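Local coordinates for protein HMG-CoA Lyase (Bacillus subtilis subsp. subtilis, PDB 1YDO) that belongs to the HMGL-like family and adopts a TIM-barrel fold, in which a parallel beta barrel is surrounded by helices, with two subunits in the assembly, at residues Q203-F208 against I227-G232; E21-A26 against E282-P287; Y77-P82 against G93-A98; T252-Y257 against P289-Q294. All coordinates share one frame; numbering follows the deposited sequence.

Contact 1: residues Q203-F208 against I227-G232; sequences QIALHF and ITVFDG
Leu206 is bound to the neighbouring strand through both polar atoms of its backbone. Its N donates to Val229 O (3.0 Å), and its O accepts from Asp231 N (2.9 Å) along an almost straight N-H line of 175°. Outside this ladder, Leu206 and Phe230 lie side by side and point the same way, the Leu206 CB packing on CD1 of the Phe230 ring at 3.8 Å. The rings of Phe208 and Phe230 meet at their edges, CE2 of the former lying 4.2 Å from CE1 of the latter. This is the close-packed layer, and Ala222 of helix 215-225 and Leu192 of helix 185-196 pack against it. The strands 204-207 and 229-232 and the helix 215-225 between them form a right-handed beta-alpha-beta unit of the TIM barrel. On the barrel's inner side the packing turns from aliphatic to polar. Ala205 and Val229 meet through methyl groups, while two residues on the His207 ring has the CB of Asp231 over one face, 4.1 Å from the ring centroid. The ring reaches this place because its CG stands opposite the backbone N (chi1 -167°), and its plane is turned 72° from the carboxylate. That carboxylate engages Arg139 in a salt bridge and Ser175 in a hydrogen bond, which should keep its rotation fixed. Toward the strands' beginnings the pairing opens: the CA atoms of Ile204 and Ile227 are 6.5 Å apart, their side chains meet at 4.2 Å (Ile204 CG2 to Ile227 CG1), and the partly exposed Gln203 and Thr228 direct their side chains away from the opposing segment.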
loop_
_atom_site.group_PDB
_atom_site.type_symbol
_atom_site.label_atom_id
_atom_site.label_comp_id
_atom_site.label_asym_id
_atom_site.label_seq_id
_atom_site.Cartn_x
_atom_site.Cartn_y
_atom_site.Cartn_z
ATOM N N GLN A 203 -3.475 19.219 -16.185
ATOM C CA GLN A 203 -4.724 19.636 -15.580
ATOM C C GLN A 203 -5.550 18.474 -15.032
ATOM O O GLN A 203 -6.764 18.585 -14.863
ATOM C CB GLN A 203 -5.538 20.453 -16.587
ATOM C CG GLN A 203 -4.939 21.809 -16.882
ATOM C CD GLN A 203 -5.651 22.532 -18.003
ATOM O OE1 GLN A 203 -6.869 22.738 -17.963
ATOM N NE2 GLN A 203 -4.892 22.924 -19.020
ATOM N N ILE A 204 -4.890 17.365 -14.737
ATOM C CA ILE A 204 -5.587 16.214 -14.195
ATOM C C ILE A 204 -4.938 15.703 -12.913
ATOM O O ILE A 204 -3.744 15.407 -12.883
ATOM C CB ILE A 204 -5.653 15.081 -15.227
ATOM C CG1 ILE A 204 -6.617 15.467 -16.340
ATOM C CG2 ILE A 204 -6.103 13.803 -14.568
ATOM C CD1 ILE A 204 -6.605 14.517 -17.518
ATOM N N ALA A 205 -5.735 15.613 -11.851
ATOM C CA ALA A 205 -5.249 15.139 -10.566
ATOM C C ALA A 205 -5.922 13.823 -10.206
ATOM O O ALA A 205 -6.978 13.482 -10.746
ATOM C CB ALA A 205 -5.526 16.164 -9.507
ATOM N N LEU A 206 -5.301 13.092 -9.285
ATOM C CA LEU A 206 -5.845 11.826 -8.858
ATOM C C LEU A 206 -6.073 11.735 -7.355
ATOM O O LEU A 206 -5.209 12.087 -6.560
ATOM C CB LEU A 206 -4.950 10.684 -9.322
ATOM C CG LEU A 206 -5.061 10.389 -10.805
ATOM C CD1 LEU A 206 -4.120 9.251 -11.145
ATOM C CD2 LEU A 206 -6.485 10.027 -11.182
ATOM N N HIS A 207 -7.259 11.268 -6.980
ATOM C CA HIS A 207 -7.615 11.112 -5.592
ATOM C C HIS A 207 -7.897 9.626 -5.372
ATOM O O HIS A 207 -9.002 9.167 -5.627
ATOM C CB HIS A 207 -8.860 11.936 -5.287
ATOM C CG HIS A 207 -9.144 12.086 -3.813
ATOM N ND1 HIS A 207 -10.208 12.815 -3.332
ATOM C CD2 HIS A 207 -8.491 11.609 -2.723
ATOM C CE1 HIS A 207 -10.203 12.784 -2.004
ATOM N NE2 HIS A 207 -9.176 12.061 -1.610
ATOM N N PHE A 208 -6.896 8.874 -4.927
ATOM C CA PHE A 208 -7.079 7.455 -4.678
ATOM C C PHE A 208 -7.433 7.135 -3.224
ATOM O O PHE A 208 -7.003 7.823 -2.290
ATOM C CB PHE A 208 -5.813 6.690 -5.048
ATOM C CG PHE A 208 -5.559 6.624 -6.519
ATOM C CD1 PHE A 208 -6.486 6.032 -7.376
ATOM C CD2 PHE A 208 -4.395 7.167 -7.055
ATOM C CE1 PHE A 208 -6.261 5.984 -8.749
ATOM C CE2 PHE A 208 -4.154 7.128 -8.421
ATOM C CZ PHE A 208 -5.091 6.534 -9.275
ATOM N N ILE A 227 0.584 11.946 -14.949
ATOM C CA ILE A 227 -0.093 12.730 -13.918
ATOM C C ILE A 227 0.959 13.165 -12.899
ATOM O O ILE A 227 1.855 12.394 -12.570
ATOM C CB ILE A 227 -1.188 11.889 -13.193
ATOM C CG1 ILE A 227 -2.450 11.791 -14.046
ATOM C CG2 ILE A 227 -1.545 12.525 -11.883
ATOM C CD1 ILE A 227 -2.311 10.935 -15.238
ATOM N N THR A 228 0.857 14.390 -12.400
ATOM C CA THR A 228 1.832 14.875 -11.435
ATOM C C THR A 228 1.142 15.547 -10.254
ATOM O O THR A 228 1.778 16.221 -9.441
ATOM C CB THR A 228 2.813 15.883 -12.098
ATOM O OG1 THR A 228 2.079 17.005 -12.627
ATOM C CG2 THR A 228 3.586 15.209 -13.244
ATOM N N VAL A 229 -0.163 15.350 -10.164
ATOM C CA VAL A 229 -0.947 15.922 -9.088
ATOM C C VAL A 229 -1.670 14.822 -8.327
ATOM O O VAL A 229 -2.462 14.065 -8.892
ATOM C CB VAL A 229 -1.991 16.908 -9.644
ATOM C CG1 VAL A 229 -2.699 17.627 -8.512
ATOM C CG2 VAL A 229 -1.318 17.887 -10.568
ATOM N N PHE A 230 -1.406 14.728 -7.034
ATOM C CA PHE A 230 -2.062 13.698 -6.254
ATOM C C PHE A 230 -2.607 14.225 -4.956
ATOM O O PHE A 230 -1.959 15.002 -4.262
ATOM C CB PHE A 230 -1.088 12.564 -6.006
ATOM C CG PHE A 230 -0.710 11.826 -7.255
ATOM C CD1 PHE A 230 -1.521 10.809 -7.753
ATOM C CD2 PHE A 230 0.446 12.161 -7.948
ATOM C CE1 PHE A 230 -1.184 10.125 -8.929
ATOM C CE2 PHE A 230 0.796 11.491 -9.120
ATOM C CZ PHE A 230 -0.022 10.466 -9.612
ATOM N N ASP A 231 -3.822 13.805 -4.637
ATOM C CA ASP A 231 -4.484 14.228 -3.417
ATOM C C ASP A 231 -4.173 13.250 -2.317
ATOM O O ASP A 231 -4.089 12.048 -2.562
ATOM C CB ASP A 231 -5.987 14.276 -3.640
ATOM C CG ASP A 231 -6.399 15.425 -4.529
ATOM O OD1 ASP A 231 -7.585 15.478 -4.912
ATOM O OD2 ASP A 231 -5.535 16.277 -4.830
ATOM N N GLY A 232 -4.013 13.768 -1.106
ATOM C CA GLY A 232 -3.712 12.914 0.029
ATOM C C GLY A 232 -4.345 13.397 1.321
ATOM O O GLY A 232 -4.835 14.516 1.395
#

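Contact 2: residues E21-A26 against E282-P287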
loop_
_atom_site.group_PDB
_atom_site.type_symbol
_atom_site.label_atom_id
_atom_site.label_comp_id
_atom_site.label_asym_id
_atom_site.label_seq_id
_atom_site.Cartn_x
_atom_site.Cartn_y
_atom_site.Cartn_z
ATOM N N GLU A 21 -14.817 11.230 9.663
ATOM C CA GLU A 21 -14.503 10.668 10.961
ATOM C C GLU A 21 -15.665 10.884 11.923
ATOM O O GLU A 21 -16.151 12.002 12.091
ATOM C CB GLU A 21 -13.238 11.306 11.506
ATOM C CG GLU A 21 -11.982 10.826 10.801
ATOM C CD GLU A 21 -11.738 9.334 11.000
ATOM O OE1 GLU A 21 -12.229 8.784 12.010
ATOM O OE2 GLU A 21 -11.037 8.713 10.165
ATOM N N PRO A 22 -16.143 9.801 12.551
ATOM C CA PRO A 22 -17.257 9.863 13.500
ATOM C C PRO A 22 -16.854 10.497 14.822
ATOM O O PRO A 22 -17.236 10.035 15.899
ATOM C CB PRO A 22 -17.665 8.402 13.637
ATOM C CG PRO A 22 -16.371 7.683 13.457
ATOM C CD PRO A 22 -15.741 8.407 12.302
ATOM N N VAL A 23 -16.071 11.562 14.737
ATOM C CA VAL A 23 -15.627 12.254 15.933
ATOM C C VAL A 23 -15.524 13.735 15.667
ATOM O O VAL A 23 -15.037 14.147 14.620
ATOM C CB VAL A 23 -14.260 11.758 16.386
ATOM C CG1 VAL A 23 -13.839 12.518 17.643
ATOM C CG2 VAL A 23 -14.309 10.248 16.644
ATOM N N TRP A 24 -15.973 14.548 16.613
ATOM C CA TRP A 24 -15.899 15.980 16.402
ATOM C C TRP A 24 -14.617 16.578 16.972
ATOM O O TRP A 24 -14.305 16.420 18.151
ATOM C CB TRP A 24 -17.117 16.684 17.006
ATOM C CG TRP A 24 -17.151 18.162 16.696
ATOM C CD1 TRP A 24 -17.410 18.753 15.487
ATOM C CD2 TRP A 24 -16.867 19.231 17.610
ATOM N NE1 TRP A 24 -17.300 20.128 15.596
ATOM C CE2 TRP A 24 -16.964 20.443 16.885
ATOM C CE3 TRP A 24 -16.532 19.279 18.969
ATOM C CZ2 TRP A 24 -16.744 21.689 17.476
ATOM C CZ3 TRP A 24 -16.313 20.519 19.561
ATOM C CH2 TRP A 24 -16.416 21.710 18.810
ATOM N N ILE A 25 -13.867 17.251 16.111
ATOM C CA ILE A 25 -12.638 17.896 16.520
ATOM C C ILE A 25 -12.972 19.336 16.865
ATOM O O ILE A 25 -13.541 20.061 16.050
ATOM C CB ILE A 25 -11.597 17.899 15.389
ATOM C CG1 ILE A 25 -11.217 16.462 15.034
ATOM C CG2 ILE A 25 -10.377 18.733 15.802
ATOM C CD1 ILE A 25 -10.557 15.720 16.171
ATOM N N ALA A 26 -12.617 19.745 18.074
ATOM C CA ALA A 26 -12.892 21.101 18.502
ATOM C C ALA A 26 -12.486 22.066 17.406
ATOM O O ALA A 26 -11.418 21.931 16.809
ATOM C CB ALA A 26 -12.135 21.407 19.767
ATOM N N GLU A 282 -3.644 11.696 18.047
ATOM C CA GLU A 282 -3.824 11.778 19.486
ATOM C C GLU A 282 -5.136 12.456 19.808
ATOM O O GLU A 282 -5.804 12.079 20.758
ATOM C CB GLU A 282 -2.651 12.532 20.125
ATOM C CG GLU A 282 -1.359 11.726 20.127
ATOM C CD GLU A 282 -0.116 12.553 20.427
ATOM O OE1 GLU A 282 0.980 11.950 20.511
ATOM O OE2 GLU A 282 -0.228 13.795 20.566
ATOM N N LYS A 283 -5.511 13.452 19.018
ATOM C CA LYS A 283 -6.765 14.135 19.269
ATOM C C LYS A 283 -7.893 13.209 18.850
ATOM O O LYS A 283 -9.032 13.361 19.283
ATOM C CB LYS A 283 -6.846 15.442 18.478
ATOM C CG LYS A 283 -6.788 16.689 19.341
ATOM C CD LYS A 283 -5.476 16.765 20.096
ATOM C CE LYS A 283 -5.439 17.943 21.055
ATOM N NZ LYS A 283 -4.180 17.952 21.866
HETATM N N MSE A 284 -7.564 12.230 18.019
HETATM C CA MSE A 284 -8.560 11.286 17.533
HETATM C C MSE A 284 -8.725 10.131 18.514
HETATM O O MSE A 284 -9.741 9.433 18.510
HETATM C CB MSE A 284 -8.136 10.740 16.170
HETATM C CG MSE A 284 -9.290 10.306 15.285
HETATM SE SE MSE A 284 -10.022 11.792 14.285
HETATM C CE MSE A 284 -11.234 12.494 15.621
ATOM N N GLY A 285 -7.715 9.939 19.356
ATOM C CA GLY A 285 -7.759 8.860 20.326
ATOM C C GLY A 285 -7.857 7.509 19.640
ATOM O O GLY A 285 -8.102 6.482 20.277
ATOM N N LYS A 286 -7.664 7.514 18.328
ATOM C CA LYS A 286 -7.734 6.303 17.545
ATOM C C LYS A 286 -6.514 6.278 16.648
ATOM O O LYS A 286 -6.041 7.318 16.214
ATOM C CB LYS A 286 -9.000 6.313 16.693
ATOM C CG LYS A 286 -9.266 5.018 15.967
ATOM C CD LYS A 286 -9.543 5.274 14.491
ATOM C CE LYS A 286 -10.752 6.175 14.272
ATOM N NZ LYS A 286 -11.075 6.273 12.822
ATOM N N PRO A 287 -5.966 5.087 16.378
ATOM C CA PRO A 287 -4.787 5.005 15.510
ATOM C C PRO A 287 -5.144 5.201 14.034
ATOM O O PRO A 287 -6.162 4.707 13.565
ATOM C CB PRO A 287 -4.251 3.607 15.803
ATOM C CG PRO A 287 -5.512 2.829 16.102
ATOM C CD PRO A 287 -6.265 3.780 16.994
#
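Met284, modelled as selenomethionine, pushes its terminal methyl between Val23 and Ile25. Against Val23 it runs in the opposite direction, sliding past, with CE 3.2 Å from the Val23 CB. Against Ile25 it stands at about a right angle, and there the CD1 methyl of Ile25 comes to 3.3 Å from CE. Bends at chi2 (85°) and chi3 (-85°) turn the selenium and methyl from the helix toward the loop. On the way, SE passes the CG of Glu21 at 4.1 Å, the two side chains crossing obliquely. The loop of residues 21-26 links helix 13-17 to helix 27-38, whose N-cap is Ala26, and the other partner is the C-terminal end of helix 270-284, which Gly285 leaves with positive phi; the contact thus joins the end of helix 270-284 to an early loop of the TIM barrel. Beyond the turn, Lys286 comes from the opposite direction to Glu21, and its NZ forms a salt bridge to Glu21 OE1 of 2.9 Å, meeting the oxygen on its syn side and 16° out of the carboxylate plane. The second oxygen, OE2, accepts from Gly238 N, so the carboxylate is held at both ends.

Contact 3: residues Y77-P82 against G93-A98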
loop_
_atom_site.group_PDB
_atom_site.type_symbol
_atom_site.label_atom_id
_atom_site.label_comp_id
_atom_site.label_asym_id
_atom_site.label_seq_id
_atom_site.Cartn_x
_atom_site.Cartn_y
_atom_site.Cartn_z
ATOM N N TYR A 77 -5.129 27.832 -0.141
ATOM C CA TYR A 77 -6.177 27.332 0.743
ATOM C C TYR A 77 -7.488 27.209 -0.026
ATOM O O TYR A 77 -8.048 28.194 -0.507
ATOM C CB TYR A 77 -6.329 28.260 1.950
ATOM C CG TYR A 77 -5.091 28.300 2.828
ATOM C CD1 TYR A 77 -4.931 27.408 3.884
ATOM C CD2 TYR A 77 -4.055 29.191 2.555
ATOM C CE1 TYR A 77 -3.765 27.392 4.650
ATOM C CE2 TYR A 77 -2.884 29.192 3.305
ATOM C CZ TYR A 77 -2.742 28.288 4.351
ATOM O OH TYR A 77 -1.577 28.268 5.063
ATOM N N ALA A 78 -7.967 25.977 -0.149
ATOM C CA ALA A 78 -9.191 25.711 -0.887
ATOM C C ALA A 78 -10.287 25.152 0.009
ATOM O O ALA A 78 -10.026 24.682 1.117
ATOM C CB ALA A 78 -8.905 24.736 -2.044
ATOM N N ALA A 79 -11.515 25.201 -0.484
ATOM C CA ALA A 79 -12.649 24.679 0.255
ATOM C C ALA A 79 -13.650 24.091 -0.721
ATOM O O ALA A 79 -13.719 24.486 -1.883
ATOM C CB ALA A 79 -13.284 25.772 1.044
ATOM N N LEU A 80 -14.421 23.132 -0.249
ATOM C CA LEU A 80 -15.404 22.531 -1.103
ATOM C C LEU A 80 -16.578 23.497 -1.217
ATOM O O LEU A 80 -17.039 24.022 -0.213
ATOM C CB LEU A 80 -15.881 21.225 -0.497
ATOM C CG LEU A 80 -16.454 20.252 -1.531
ATOM C CD1 LEU A 80 -15.335 19.755 -2.423
ATOM C CD2 LEU A 80 -17.108 19.106 -0.816
ATOM N N VAL A 81 -17.057 23.745 -2.434
ATOM C CA VAL A 81 -18.193 24.643 -2.618
ATOM C C VAL A 81 -19.312 23.937 -3.354
ATOM O O VAL A 81 -19.192 23.621 -4.524
ATOM C CB VAL A 81 -17.787 25.900 -3.393
ATOM C CG1 VAL A 81 -19.011 26.824 -3.599
ATOM C CG2 VAL A 81 -16.705 26.635 -2.634
ATOM N N PRO A 82 -20.438 23.719 -2.671
ATOM C CA PRO A 82 -21.599 23.038 -3.242
ATOM C C PRO A 82 -22.392 23.820 -4.267
ATOM O O PRO A 82 -22.924 23.241 -5.214
ATOM C CB PRO A 82 -22.426 22.708 -2.011
ATOM C CG PRO A 82 -22.225 23.960 -1.180
ATOM C CD PRO A 82 -20.738 24.212 -1.312
ATOM N N GLY A 93 -14.877 33.673 3.701
ATOM C CA GLY A 93 -13.849 32.944 4.431
ATOM C C GLY A 93 -12.442 33.254 3.941
ATOM O O GLY A 93 -11.461 33.060 4.664
ATOM N N GLY A 94 -12.340 33.724 2.701
ATOM C CA GLY A 94 -11.043 34.058 2.142
ATOM C C GLY A 94 -10.428 32.956 1.308
ATOM O O GLY A 94 -9.285 33.078 0.872
ATOM N N ILE A 95 -11.184 31.888 1.081
ATOM C CA ILE A 95 -10.692 30.767 0.292
ATOM C C ILE A 95 -10.117 31.219 -1.036
ATOM O O ILE A 95 -10.743 32.002 -1.740
ATOM C CB ILE A 95 -11.801 29.733 0.022
ATOM C CG1 ILE A 95 -11.996 28.865 1.255
ATOM C CG2 ILE A 95 -11.425 28.838 -1.142
ATOM C CD1 ILE A 95 -12.389 29.644 2.485
ATOM N N ASN A 96 -8.926 30.724 -1.369
ATOM C CA ASN A 96 -8.276 31.076 -2.622
ATOM C C ASN A 96 -8.883 30.265 -3.766
ATOM O O ASN A 96 -9.150 30.794 -4.846
ATOM C CB ASN A 96 -6.783 30.784 -2.560
ATOM C CG ASN A 96 -6.131 31.363 -1.337
ATOM O OD1 ASN A 96 -6.240 32.551 -1.079
ATOM N ND2 ASN A 96 -5.453 30.523 -0.563
ATOM N N GLU A 97 -9.098 28.973 -3.536
ATOM C CA GLU A 97 -9.654 28.126 -4.581
ATOM C C GLU A 97 -10.900 27.369 -4.147
ATOM O O GLU A 97 -10.971 26.822 -3.052
ATOM C CB GLU A 97 -8.583 27.140 -5.096
ATOM C CG GLU A 97 -9.117 26.064 -6.054
ATOM C CD GLU A 97 -8.038 25.416 -6.913
ATOM O OE1 GLU A 97 -7.524 26.088 -7.840
ATOM O OE2 GLU A 97 -7.714 24.232 -6.671
ATOM N N ALA A 98 -11.884 27.352 -5.030
ATOM C CA ALA A 98 -13.125 26.668 -4.762
ATOM C C ALA A 98 -13.133 25.359 -5.520
ATOM O O ALA A 98 -12.745 25.312 -6.678
ATOM C CB ALA A 98 -14.285 27.533 -5.202
#
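Ala78 and Glu97, then Ala79 and Ala98, pair in parallel register, with CA atoms 4.4 and 5.4 Å apart. At the start of the pairing Tyr77 O takes two donors: Asn96 N at 2.8 Å, nearly along the C=O axis, and Glu97 N at 3.3 Å, which comes in from above the carbonyl plane. A further bond of 3.1 Å runs from Ala79 N to Glu97 O, although the position of that oxygen is less certain. The side chains that meet on the two faces are mostly small. On one side Ala79 CB rests against CG1 of Ile95 (3.4 Å), and further along the CG2 methyl of Val81 lies 3.6 Å from Ala98 CB. The branch that does so stands opposite the carbonyl carbon of Val81. On the reverse side Ala78 and Glu97 touch through their CB atoms, and the glutamate then extends away to Thr137 and Tyr44, one carboxylate oxygen for each. Tyr77 likewise leads its hydroxyl outward, to Ser38 and Glu72 N. Gly94, with positive phi, ends helix 84-93 and turns the chain into the second strand. Strands 76-80 and 97-103 and that helix make up one beta-alpha-beta unit of the barrel; Val81 packs under the helix at Leu87 and Ala90, while strand 44-49 bonds along the far edge of strand 76-80.

Contact 4: residues T252-Y257 against P289-Q294; sequences TEDIVY and PSRNLQ
Ser290 OG is gripped from two directions: it donates to Glu253 OE1 at 2.7 Å, reaching that oxygen from above the carboxylate plane, and accepts from Leu293 N at 3.1 Å, the N-cap bond of helix 291-296. Glu253 OE2 accepts from Gly235 N, so the carboxylate is held through both oxygens. Asp254, one residue on, spreads its carboxylate across the first backbone amides of the same helix. Its OD1 takes Arg291 N at 3.2 Å and its OD2 takes Asn292 N at 3.0 Å, each oxygen using its syn lone pair and each bond nearly straight (166° and 167°). Two anionic side chains facing the beginning of a helix would probably be stabilised by its dipole. The next turn of helix 252-261 contributes Tyr257, whose ring has the Asn292 amide over one face, the planes 43° apart and the side chains crossing at about a right angle. On the outer side the second subunit adjoins, where Pro289 O is hydrogen-bonded to Arg291 NH2 of that chain. Helix 270-284 packs on helix 252-261, with Leu270, Leu273 and Ala277 against Glu253, and strand 8-11 lies beneath Thr252.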
loop_
_atom_site.group_PDB
_atom_site.type_symbol
_atom_site.label_atom_id
_atom_site.label_comp_id
_atom_site.label_asym_id
_atom_site.label_seq_id
_atom_site.Cartn_x
_atom_site.Cartn_y
_atom_site.Cartn_z
ATOM N N THR A 252 -1.059 10.922 3.225
ATOM C CA THR A 252 -0.166 11.904 2.627
ATOM C C THR A 252 1.303 11.601 2.863
ATOM O O THR A 252 2.089 11.657 1.935
ATOM C CB THR A 252 -0.438 13.309 3.168
ATOM O OG1 THR A 252 -1.796 13.671 2.890
ATOM C CG2 THR A 252 0.494 14.315 2.518
ATOM N N GLU A 253 1.683 11.304 4.099
ATOM C CA GLU A 253 3.076 11.027 4.381
ATOM C C GLU A 253 3.566 9.805 3.625
ATOM O O GLU A 253 4.702 9.779 3.162
ATOM C CB GLU A 253 3.308 10.857 5.880
ATOM C CG GLU A 253 2.399 9.849 6.553
ATOM C CD GLU A 253 1.031 10.408 6.869
ATOM O OE1 GLU A 253 0.417 9.967 7.868
ATOM O OE2 GLU A 253 0.565 11.294 6.128
ATOM N N ASP A 254 2.724 8.791 3.480
ATOM C CA ASP A 254 3.135 7.597 2.744
ATOM C C ASP A 254 3.408 7.967 1.294
ATOM O O ASP A 254 4.314 7.438 0.659
ATOM C CB ASP A 254 2.032 6.542 2.805
ATOM C CG ASP A 254 1.851 5.973 4.188
ATOM O OD1 ASP A 254 0.779 5.387 4.460
ATOM O OD2 ASP A 254 2.792 6.105 5.006
ATOM N N ILE A 255 2.596 8.879 0.784
ATOM C CA ILE A 255 2.734 9.330 -0.578
ATOM C C ILE A 255 3.999 10.150 -0.711
ATOM O O ILE A 255 4.769 9.960 -1.643
ATOM C CB ILE A 255 1.545 10.185 -0.997
ATOM C CG1 ILE A 255 0.291 9.333 -0.974
ATOM C CG2 ILE A 255 1.792 10.777 -2.356
ATOM C CD1 ILE A 255 -0.921 10.071 -1.395
ATOM N N VAL A 256 4.208 11.062 0.226
ATOM C CA VAL A 256 5.380 11.922 0.203
ATOM C C VAL A 256 6.637 11.088 0.359
ATOM O O VAL A 256 7.635 11.337 -0.311
ATOM C CB VAL A 256 5.348 12.957 1.342
ATOM C CG1 VAL A 256 6.639 13.734 1.367
ATOM C CG2 VAL A 256 4.175 13.896 1.151
ATOM N N TYR A 257 6.595 10.092 1.234
ATOM C CA TYR A 257 7.765 9.268 1.451
ATOM C C TYR A 257 8.182 8.519 0.207
ATOM O O TYR A 257 9.296 8.680 -0.288
ATOM C CB TYR A 257 7.521 8.266 2.578
ATOM C CG TYR A 257 8.593 7.189 2.686
ATOM C CD1 TYR A 257 8.484 5.988 1.983
ATOM C CD2 TYR A 257 9.724 7.388 3.466
ATOM C CE1 TYR A 257 9.489 5.009 2.050
ATOM C CE2 TYR A 257 10.732 6.420 3.548
ATOM C CZ TYR A 257 10.610 5.234 2.836
ATOM O OH TYR A 257 11.603 4.280 2.903
ATOM N N PRO A 289 -4.394 4.752 9.929
ATOM C CA PRO A 289 -3.842 3.729 9.033
ATOM C C PRO A 289 -2.440 3.974 8.457
ATOM O O PRO A 289 -1.787 3.039 7.981
ATOM C CB PRO A 289 -4.904 3.634 7.940
ATOM C CG PRO A 289 -5.490 5.010 7.913
ATOM C CD PRO A 289 -5.637 5.313 9.371
ATOM N N SER A 290 -1.983 5.222 8.517
ATOM C CA SER A 290 -0.684 5.595 7.972
ATOM C C SER A 290 0.444 4.669 8.402
ATOM O O SER A 290 0.635 4.438 9.583
ATOM C CB SER A 290 -0.338 7.022 8.373
ATOM O OG SER A 290 0.974 7.322 7.943
ATOM N N ARG A 291 1.193 4.154 7.432
ATOM C CA ARG A 291 2.297 3.263 7.717
ATOM C C ARG A 291 3.488 4.033 8.257
ATOM O O ARG A 291 4.074 3.631 9.255
ATOM C CB ARG A 291 2.740 2.513 6.468
ATOM C CG ARG A 291 1.677 1.667 5.810
ATOM C CD ARG A 291 1.162 0.571 6.713
ATOM N NE ARG A 291 0.329 -0.351 5.956
ATOM C CZ ARG A 291 -0.407 -1.313 6.501
ATOM N NH1 ARG A 291 -0.415 -1.475 7.821
ATOM N NH2 ARG A 291 -1.130 -2.113 5.723
ATOM N N ASN A 292 3.868 5.129 7.606
ATOM C CA ASN A 292 5.017 5.888 8.098
ATOM C C ASN A 292 4.761 6.532 9.446
ATOM O O ASN A 292 5.692 6.780 10.208
ATOM C CB ASN A 292 5.460 6.952 7.100
ATOM C CG ASN A 292 6.304 6.371 5.971
ATOM O OD1 ASN A 292 5.769 5.842 4.999
ATOM N ND2 ASN A 292 7.630 6.443 6.113
ATOM N N LEU A 293 3.502 6.811 9.749
ATOM C CA LEU A 293 3.213 7.396 11.033
ATOM C C LEU A 293 3.602 6.380 12.094
ATOM O O LEU A 293 4.179 6.739 13.119
ATOM C CB LEU A 293 1.735 7.741 11.161
ATOM C CG LEU A 293 1.322 8.316 12.522
ATOM C CD1 LEU A 293 2.052 9.627 12.795
ATOM C CD2 LEU A 293 -0.178 8.554 12.540
ATOM N N GLN A 294 3.290 5.108 11.864
ATOM C CA GLN A 294 3.642 4.074 12.844
ATOM C C GLN A 294 5.164 4.016 13.009
ATOM O O GLN A 294 5.678 3.972 14.130
ATOM C CB GLN A 294 3.117 2.706 12.401
ATOM C CG GLN A 294 1.624 2.704 12.113
ATOM C CD GLN A 294 0.813 3.388 13.209
ATOM O OE1 GLN A 294 0.871 2.986 14.371
ATOM N NE2 GLN A 294 0.059 4.428 12.840
#

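Contacts 1 and 3 belong to the same parallel sheet, each closing a beta-alpha-beta unit, with centres about 18 Å apart and strands 137-143 and 174-177 between them in chain and sheet. Contact 3 closes first, then contact 1, and contact 4 opens only after that. Contact 2 encloses both sheet contacts in its long loop, whereas its segments alternate with those of contact 4. Helix 270-284 connects contacts 2 and 4, whose centres lie about 18 Å apart. Contacts 1 and 4 touch directly, Thr252 packing on Gly232, while contacts 3 and 4 lie on opposite sides of the chain's centre. The barrel wall is thus joined to helices 252-261 and 291-296, which reach the second subunit.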